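Local coordinates for levoglucosan dehydrogenase (Pseudarthrobacter phenanthrenivorans, PDB 6A3F), which catalyses the NAD-dependent oxidation of levoglucosan to 3-dehydrolevoglucosan, working as a homotetramer of the Gfo/Idh/MocA family, at residues E67-A72 and E79-D84; R58-E63 and R86-D91. One frame throughout, in Å; residues are numbered along the deposited sequence.

Contact 1: E67-A72 and E79-D84; sequences ELAAEA and ENSTSD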
ATOM      1  N   GLU B  67      32.379 -24.961  25.792  1.00 36.90           N
ATOM      2  CA  GLU B  67      32.967 -24.056  24.795  1.00 41.98           C
ATOM      3  C   GLU B  67      31.900 -23.148  24.154  1.00 43.47           C
ATOM      4  O   GLU B  67      32.076 -21.921  24.085  1.00 43.00           O
ATOM      5  CB  GLU B  67      33.645 -24.864  23.690  1.00 46.93           C
ATOM      6  CG  GLU B  67      34.761 -25.775  24.193  1.00 50.88           C
ATOM      7  CD  GLU B  67      34.363 -26.935  25.109  1.00 52.18           C
ATOM      8  OE1 GLU B  67      33.431 -27.711  24.762  1.00 48.09           O
ATOM      9  OE2 GLU B  67      34.990 -27.057  26.181  1.00 58.00           O
ATOM     10  N   LEU B  68      30.837 -23.749  23.621  1.00 42.12           N
ATOM     11  CA  LEU B  68      29.718 -22.969  23.082  1.00 44.27           C
ATOM     12  C   LEU B  68      29.199 -21.990  24.140  1.00 38.36           C
ATOM     13  O   LEU B  68      28.871 -20.862  23.816  1.00 36.53           O
ATOM     14  CB  LEU B  68      28.574 -23.902  22.679  1.00 48.15           C
ATOM     15  CG  LEU B  68      28.588 -24.471  21.261  1.00 55.04           C
ATOM     16  CD1 LEU B  68      27.152 -24.715  20.807  1.00 58.50           C
ATOM     17  CD2 LEU B  68      29.312 -23.566  20.273  1.00 52.83           C
ATOM     18  N   ALA B  69      29.052 -22.465  25.373  1.00 36.26           N
ATOM     19  CA  ALA B  69      28.465 -21.678  26.452  1.00 37.03           C
ATOM     20  C   ALA B  69      29.373 -20.485  26.757  1.00 36.27           C
ATOM     21  O   ALA B  69      28.884 -19.373  26.952  1.00 32.69           O
ATOM     22  CB  ALA B  69      28.251 -22.534  27.679  1.00 39.15           C
ATOM     23  N   ALA B  70      30.687 -20.739  26.783  1.00 30.44           N
ATOM     24  CA  ALA B  70      31.683 -19.690  27.075  1.00 33.40           C
ATOM     25  C   ALA B  70      31.643 -18.614  25.977  1.00 31.94           C
ATOM     26  O   ALA B  70      31.740 -17.444  26.274  1.00 30.51           O
ATOM     27  CB  ALA B  70      33.061 -20.293  27.182  1.00 33.17           C
ATOM     28  N   GLU B  71      31.543 -19.049  24.736  1.00 30.43           N
ATOM     29  CA  GLU B  71      31.538 -18.165  23.551  1.00 33.69           C
ATOM     30  C   GLU B  71      30.254 -17.302  23.534  1.00 30.41           C
ATOM     31  O   GLU B  71      30.304 -16.075  23.304  1.00 30.56           O
ATOM     32  CB  GLU B  71      31.687 -19.077  22.330  1.00 39.02           C
ATOM     33  CG  GLU B  71      31.551 -18.395  20.989  1.00 44.38           C
ATOM     34  CD  GLU B  71      32.737 -17.623  20.435  1.00 53.22           C
ATOM     35  OE1 GLU B  71      33.658 -17.233  21.203  1.00 63.22           O
ATOM     36  OE2 GLU B  71      32.717 -17.391  19.207  1.00 55.77           O
ATOM     37  N   ALA B  72      29.132 -17.924  23.838  1.00 30.73           N
ATOM     38  CA  ALA B  72      27.848 -17.229  23.935  1.00 31.03           C
ATOM     39  C   ALA B  72      27.876 -16.190  25.057  1.00 31.49           C
ATOM     40  O   ALA B  72      27.292 -15.090  24.922  1.00 29.53           O
ATOM     41  CB  ALA B  72      26.746 -18.210  24.163  1.00 29.31           C
ATOM     42  N   GLU B  79      28.113 -12.879  32.427  1.00 32.85           N
ATOM     43  CA  GLU B  79      29.237 -12.973  33.335  1.00 37.58           C
ATOM     44  C   GLU B  79      29.785 -14.409  33.342  1.00 37.13           C
ATOM     45  O   GLU B  79      30.993 -14.587  33.317  1.00 40.20           O
ATOM     46  CB  GLU B  79      28.795 -12.538  34.735  1.00 38.87           C
ATOM     47  CG  GLU B  79      29.868 -12.788  35.788  1.00 47.83           C
ATOM     48  CD  GLU B  79      29.589 -12.228  37.172  1.00 50.44           C
ATOM     49  OE1 GLU B  79      28.620 -11.440  37.317  1.00 49.47           O
ATOM     50  OE2 GLU B  79      30.363 -12.559  38.097  1.00 57.28           O
ATOM     51  N   ASN B  80      28.900 -15.409  33.396  1.00 33.16           N
ATOM     52  CA  ASN B  80      29.259 -16.814  33.608  1.00 35.04           C
ATOM     53  C   ASN B  80      28.604 -17.670  32.535  1.00 37.45           C
ATOM     54  O   ASN B  80      27.612 -17.221  31.954  1.00 33.24           O
ATOM     55  CB  ASN B  80      28.777 -17.310  34.965  1.00 34.63           C
ATOM     56  CG  ASN B  80      29.300 -16.439  36.088  1.00 37.14           C
ATOM     57  OD1 ASN B  80      28.554 -15.691  36.739  1.00 42.08           O
ATOM     58  ND2 ASN B  80      30.603 -16.419  36.201  1.00 31.58           N
ATOM     59  N   SER B  81      29.124 -18.895  32.357  1.00 36.12           N
ATOM     60  CA  SER B  81      28.615 -19.871  31.402  1.00 35.89           C
ATOM     61  C   SER B  81      28.663 -21.288  31.986  1.00 40.61           C
ATOM     62  O   SER B  81      29.437 -21.559  32.881  1.00 38.96           O
ATOM     63  CB  SER B  81      29.387 -19.824  30.141  1.00 37.32           C
ATOM     64  OG  SER B  81      30.724 -20.250  30.343  1.00 35.68           O
ATOM     65  N   THR B  82      27.827 -22.160  31.461  1.00 37.31           N
ATOM     66  CA  THR B  82      27.717 -23.531  31.943  1.00 38.73           C
ATOM     67  C   THR B  82      27.168 -24.385  30.799  1.00 40.35           C
ATOM     68  O   THR B  82      26.510 -23.847  29.926  1.00 34.01           O
ATOM     69  CB  THR B  82      26.830 -23.630  33.193  1.00 39.68           C
ATOM     70  OG1 THR B  82      26.902 -24.974  33.679  1.00 37.14           O
ATOM     71  CG2 THR B  82      25.374 -23.277  32.949  1.00 39.72           C
ATOM     72  N   SER B  83      27.474 -25.692  30.799  1.00 39.69           N
ATOM     73  CA  SER B  83      26.782 -26.665  29.932  1.00 38.30           C
ATOM     74  C   SER B  83      25.727 -27.448  30.723  1.00 38.59           C
ATOM     75  O   SER B  83      25.117 -28.385  30.196  1.00 38.18           O
ATOM     76  CB  SER B  83      27.763 -27.608  29.311  1.00 41.31           C
ATOM     77  OG  SER B  83      28.652 -28.071  30.316  1.00 41.51           O
ATOM     78  N   ASP B  84      25.520 -27.091  31.981  1.00 38.60           N
ATOM     79  CA  ASP B  84      24.593 -27.805  32.827  1.00 41.75           C
ATOM     80  C   ASP B  84      23.525 -26.850  33.322  1.00 37.69           C
ATOM     81  O   ASP B  84      23.742 -26.074  34.236  1.00 35.56           O
ATOM     82  CB  ASP B  84      25.337 -28.405  34.017  1.00 43.15           C
ATOM     83  CG  ASP B  84      24.421 -29.153  34.952  1.00 48.01           C
ATOM     84  OD1 ASP B  84      23.331 -29.616  34.524  1.00 43.72           O
ATOM     85  OD2 ASP B  84      24.813 -29.277  36.132  1.00 60.66           O
TER
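Ala69 and Ser81 face each other where helix 66-76 lies close against the short strand 80-82, each with its CB directed at the other segment and the two CB atoms 3.8 Å apart. Ser81 CB also lies 3.3 Å from Ala69 O. With chi1 at 66°, between the backbone N and the carbonyl carbon, Ser81 OG is directed at the backbone of the next helix residue, 3.5 Å from Ala70 CA. The methyl of Ala69 meets the strand backbone one residue further on, 3.1 Å from Thr82 O. Small side chains on both sides are consistent with the close approach of the axes, 6.8 Å, the helix running nearly antiparallel to the strand at 157°. No hydrogen bond crosses the interface. Thr82 CB points away from the helix, and Thr82 OG1 accepts a 3.0 Å hydrogen bond from Asp84 N, an ST turn leading into helix 85-89, whose N-cap is Asp84. Glu71 OE2 is hydrogen-bonded to Trp50 NE1 of a second subunit. Helix 66-76 is the connection of the beta-alpha-beta unit from strand 55-62 to strand 80-82, the outermost strand on its side of the Rossmann sheet within the chain.

Contact 2: R58-E63 and R86-D91; sequences RKVIAE and RSIIDD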
ATOM      1  N   ARG B  58      22.734 -10.041  33.265  1.00 29.77           N
ATOM      2  CA  ARG B  58      22.967 -11.180  32.435  1.00 29.52           C
ATOM      3  C   ARG B  58      23.991 -12.051  33.169  1.00 31.71           C
ATOM      4  O   ARG B  58      25.171 -11.930  32.918  1.00 31.44           O
ATOM      5  CB  ARG B  58      23.468 -10.755  31.050  1.00 27.60           C
ATOM      6  CG  ARG B  58      22.466  -9.918  30.260  1.00 27.12           C
ATOM      7  CD  ARG B  58      23.023  -9.234  29.020  1.00 27.55           C
ATOM      8  NE  ARG B  58      23.630  -7.951  29.368  1.00 27.06           N
ATOM      9  CZ  ARG B  58      24.562  -7.311  28.679  1.00 27.61           C
ATOM     10  NH1 ARG B  58      25.087  -7.824  27.580  1.00 28.83           N
ATOM     11  NH2 ARG B  58      25.022  -6.167  29.151  1.00 30.57           N
ATOM     12  N   LYS B  59      23.507 -12.894  34.078  1.00 31.72           N
ATOM     13  CA  LYS B  59      24.387 -13.507  35.067  1.00 32.42           C
ATOM     14  C   LYS B  59      25.042 -14.753  34.474  1.00 31.05           C
ATOM     15  O   LYS B  59      26.284 -14.905  34.531  1.00 31.77           O
ATOM     16  CB  LYS B  59      23.620 -13.836  36.350  1.00 35.00           C
ATOM     17  CG  LYS B  59      24.511 -14.288  37.509  1.00 31.84           C
ATOM     18  CD  LYS B  59      25.589 -13.278  37.866  1.00 33.24           C
ATOM     19  CE  LYS B  59      26.133 -13.517  39.256  1.00 40.50           C
ATOM     20  NZ  LYS B  59      26.886 -12.346  39.765  1.00 43.88           N
ATOM     21  N   VAL B  60      24.228 -15.633  33.909  1.00 30.61           N
ATOM     22  CA  VAL B  60      24.738 -16.911  33.414  1.00 31.44           C
ATOM     23  C   VAL B  60      23.945 -17.352  32.181  1.00 29.25           C
ATOM     24  O   VAL B  60      22.756 -17.153  32.134  1.00 27.68           O
ATOM     25  CB  VAL B  60      24.667 -17.973  34.529  1.00 31.87           C
ATOM     26  CG1 VAL B  60      23.246 -18.317  34.921  1.00 33.16           C
ATOM     27  CG2 VAL B  60      25.421 -19.222  34.147  1.00 33.19           C
ATOM     28  N   ILE B  61      24.635 -17.975  31.229  1.00 31.04           N
ATOM     29  CA  ILE B  61      24.031 -18.580  30.038  1.00 32.18           C
ATOM     30  C   ILE B  61      24.454 -20.053  29.958  1.00 34.57           C
ATOM     31  O   ILE B  61      25.601 -20.383  30.207  1.00 33.26           O
ATOM     32  CB  ILE B  61      24.408 -17.786  28.766  1.00 29.01           C
ATOM     33  CG1 ILE B  61      23.660 -18.255  27.523  1.00 31.03           C
ATOM     34  CG2 ILE B  61      25.913 -17.755  28.547  1.00 31.39           C
ATOM     35  CD1 ILE B  61      23.776 -17.292  26.375  1.00 32.88           C
ATOM     36  N   ALA B  62      23.486 -20.903  29.636  1.00 33.04           N
ATOM     37  CA  ALA B  62      23.727 -22.339  29.400  1.00 33.08           C
ATOM     38  C   ALA B  62      23.624 -22.641  27.914  1.00 35.61           C
ATOM     39  O   ALA B  62      22.647 -22.221  27.275  1.00 35.86           O
ATOM     40  CB  ALA B  62      22.698 -23.134  30.151  1.00 32.80           C
ATOM     41  N   GLU B  63      24.595 -23.377  27.382  1.00 33.09           N
ATOM     42  CA  GLU B  63      24.488 -23.972  26.064  1.00 33.86           C
ATOM     43  C   GLU B  63      24.897 -25.457  26.158  1.00 35.64           C
ATOM     44  O   GLU B  63      25.202 -25.958  27.240  1.00 36.04           O
ATOM     45  CB  GLU B  63      25.353 -23.245  25.036  1.00 31.30           C
ATOM     46  CG  GLU B  63      25.094 -21.757  24.941  1.00 36.18           C
ATOM     47  CD  GLU B  63      23.765 -21.342  24.330  1.00 36.86           C
ATOM     48  OE1 GLU B  63      23.128 -22.162  23.672  1.00 38.07           O
ATOM     49  OE2 GLU B  63      23.360 -20.172  24.556  1.00 39.56           O
ATOM     50  N   ARG B  86      20.911 -27.486  35.044  1.00 35.65           N
ATOM     51  CA  ARG B  86      20.499 -27.717  36.437  1.00 38.82           C
ATOM     52  C   ARG B  86      21.295 -26.815  37.386  1.00 34.20           C
ATOM     53  O   ARG B  86      20.758 -26.412  38.405  1.00 38.47           O
ATOM     54  CB  ARG B  86      20.674 -29.187  36.858  1.00 44.47           C
ATOM     55  CG  ARG B  86      19.839 -30.170  36.042  1.00 49.63           C
ATOM     56  CD  ARG B  86      19.423 -31.406  36.818  1.00 57.21           C
ATOM     57  NE  ARG B  86      18.485 -31.095  37.901  1.00 58.93           N
ATOM     58  CZ  ARG B  86      17.162 -31.244  37.833  1.00 56.43           C
ATOM     59  NH1 ARG B  86      16.612 -31.885  36.816  1.00 56.05           N
ATOM     60  NH2 ARG B  86      16.388 -30.728  38.773  1.00 55.14           N
ATOM     61  N   SER B  87      22.554 -26.492  37.050  1.00 32.55           N
ATOM     62  CA  SER B  87      23.418 -25.676  37.932  1.00 36.59           C
ATOM     63  C   SER B  87      22.859 -24.260  38.098  1.00 35.28           C
ATOM     64  O   SER B  87      23.093 -23.573  39.119  1.00 38.53           O
ATOM     65  CB  SER B  87      24.832 -25.618  37.423  1.00 37.68           C
ATOM     66  OG  SER B  87      24.915 -24.851  36.236  1.00 41.80           O
ATOM     67  N   ILE B  88      22.143 -23.822  37.066  1.00 39.14           N
ATOM     68  CA  ILE B  88      21.468 -22.535  37.104  1.00 35.43           C
ATOM     69  C   ILE B  88      20.263 -22.646  38.038  1.00 30.44           C
ATOM     70  O   ILE B  88      20.100 -21.796  38.911  1.00 34.38           O
ATOM     71  CB  ILE B  88      21.052 -22.058  35.690  1.00 34.43           C
ATOM     72  CG1 ILE B  88      22.261 -21.757  34.809  1.00 33.46           C
ATOM     73  CG2 ILE B  88      20.156 -20.845  35.826  1.00 35.49           C
ATOM     74  CD1 ILE B  88      21.943 -21.496  33.335  1.00 35.23           C
ATOM     75  N   ILE B  89      19.426 -23.665  37.823  1.00 30.15           N
ATOM     76  CA  ILE B  89      18.225 -23.918  38.636  1.00 33.98           C
ATOM     77  C   ILE B  89      18.659 -24.025  40.119  1.00 36.83           C
ATOM     78  O   ILE B  89      17.955 -23.534  40.997  1.00 36.19           O
ATOM     79  CB  ILE B  89      17.487 -25.200  38.153  1.00 36.97           C
ATOM     80  CG1 ILE B  89      16.871 -25.119  36.742  1.00 42.45           C
ATOM     81  CG2 ILE B  89      16.455 -25.677  39.174  1.00 35.08           C
ATOM     82  CD1 ILE B  89      16.703 -23.739  36.148  1.00 39.64           C
ATOM     83  N   ASP B  90      19.789 -24.666  40.430  1.00 40.88           N
ATOM     84  CA  ASP B  90      20.207 -24.869  41.875  1.00 42.88           C
ATOM     85  C   ASP B  90      21.034 -23.726  42.498  1.00 43.95           C
ATOM     86  O   ASP B  90      21.498 -23.818  43.645  1.00 37.01           O
ATOM     87  CB  ASP B  90      20.973 -26.189  42.048  1.00 44.67           C
ATOM     88  CG  ASP B  90      20.139 -27.390  41.649  1.00 46.63           C
ATOM     89  OD1 ASP B  90      18.916 -27.324  41.775  1.00 49.95           O
ATOM     90  OD2 ASP B  90      20.685 -28.388  41.158  1.00 47.88           O
ATOM     91  N   ASP B  91      21.201 -22.626  41.772  1.00 34.69           N
ATOM     92  CA  ASP B  91      22.053 -21.546  42.239  1.00 32.54           C
ATOM     93  C   ASP B  91      21.107 -20.632  42.926  1.00 37.63           C
ATOM     94  O   ASP B  91      20.253 -20.052  42.272  1.00 35.48           O
ATOM     95  CB  ASP B  91      22.774 -20.881  41.074  1.00 35.76           C
ATOM     96  CG  ASP B  91      23.661 -19.724  41.466  1.00 34.40           C
ATOM     97  OD1 ASP B  91      23.510 -19.163  42.572  1.00 38.99           O
ATOM     98  OD2 ASP B  91      24.503 -19.350  40.593  1.00 37.77           O
TER
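This is a buried, wholly apolar contact between strand 55-62 of the parallel sheet and the short helix 85-89, in which Ile88 is the helix residue that meets segment 58-63. Its side chain reaches toward Val60, tip to tip, and along the strand to Ala62. Ile88 CG1 sits 3.6 Å from Val60 CG1, while CD1, at the extended end of the chain (chi2 171°), meets Ala62 CB at 3.7 Å and Val60 CG1 at 3.8 Å. The branch CG2 touches the same Val60 methyl more loosely, at 4.1 Å. Val60 CG1 lies between its own backbone N and carbonyl carbon (chi1 66°), and in this position it meets CG1, CG2 and CD1 of Ile88. The backbones stay 7.5 Å apart even at their nearest CA atoms, those of Val60 and Ile88, so the contact is made almost entirely by side chains. In this Rossmann fold the two faces of the strand meet different layers: Val60 and Ala62 point to helix 85-89, whereas Ile61 between them points away and packs on Ala72, Ala73 and Phe76 of helix 66-76. Ile88 spreads further over the sheet, touching Thr82 of strand 80-82 and Ile29 of strand 23-30. The strand ends at Ala62, and the next residue, Glu63, binds NADH; Ile94, from the loop before strand 96-100, packs against Val60.

How the contacts relate
Contact 1 is nested within the chain loop that contact 2 closes, and their centres lie 9 Å apart. Strands 55-62 and 80-82 join them as parallel neighbours: Asn80 N lies 2.9 Å from Lys59 O and Thr82 N 3.1 Å from Ile61 O, both probable hydrogen bonds. Helices 66-76 and 85-89 pack on opposite faces of this strand pair, with Ser81 directed to the first and Ala62 to the second. Both contacts border the NADH site at Glu63, which belongs to segment 58-63 of contact 2 and has its side chain about 4 Å from that of Ala69 in contact 1. Thr101, another NADH-binding residue, has its side chain about 8 Å from that of Ala62.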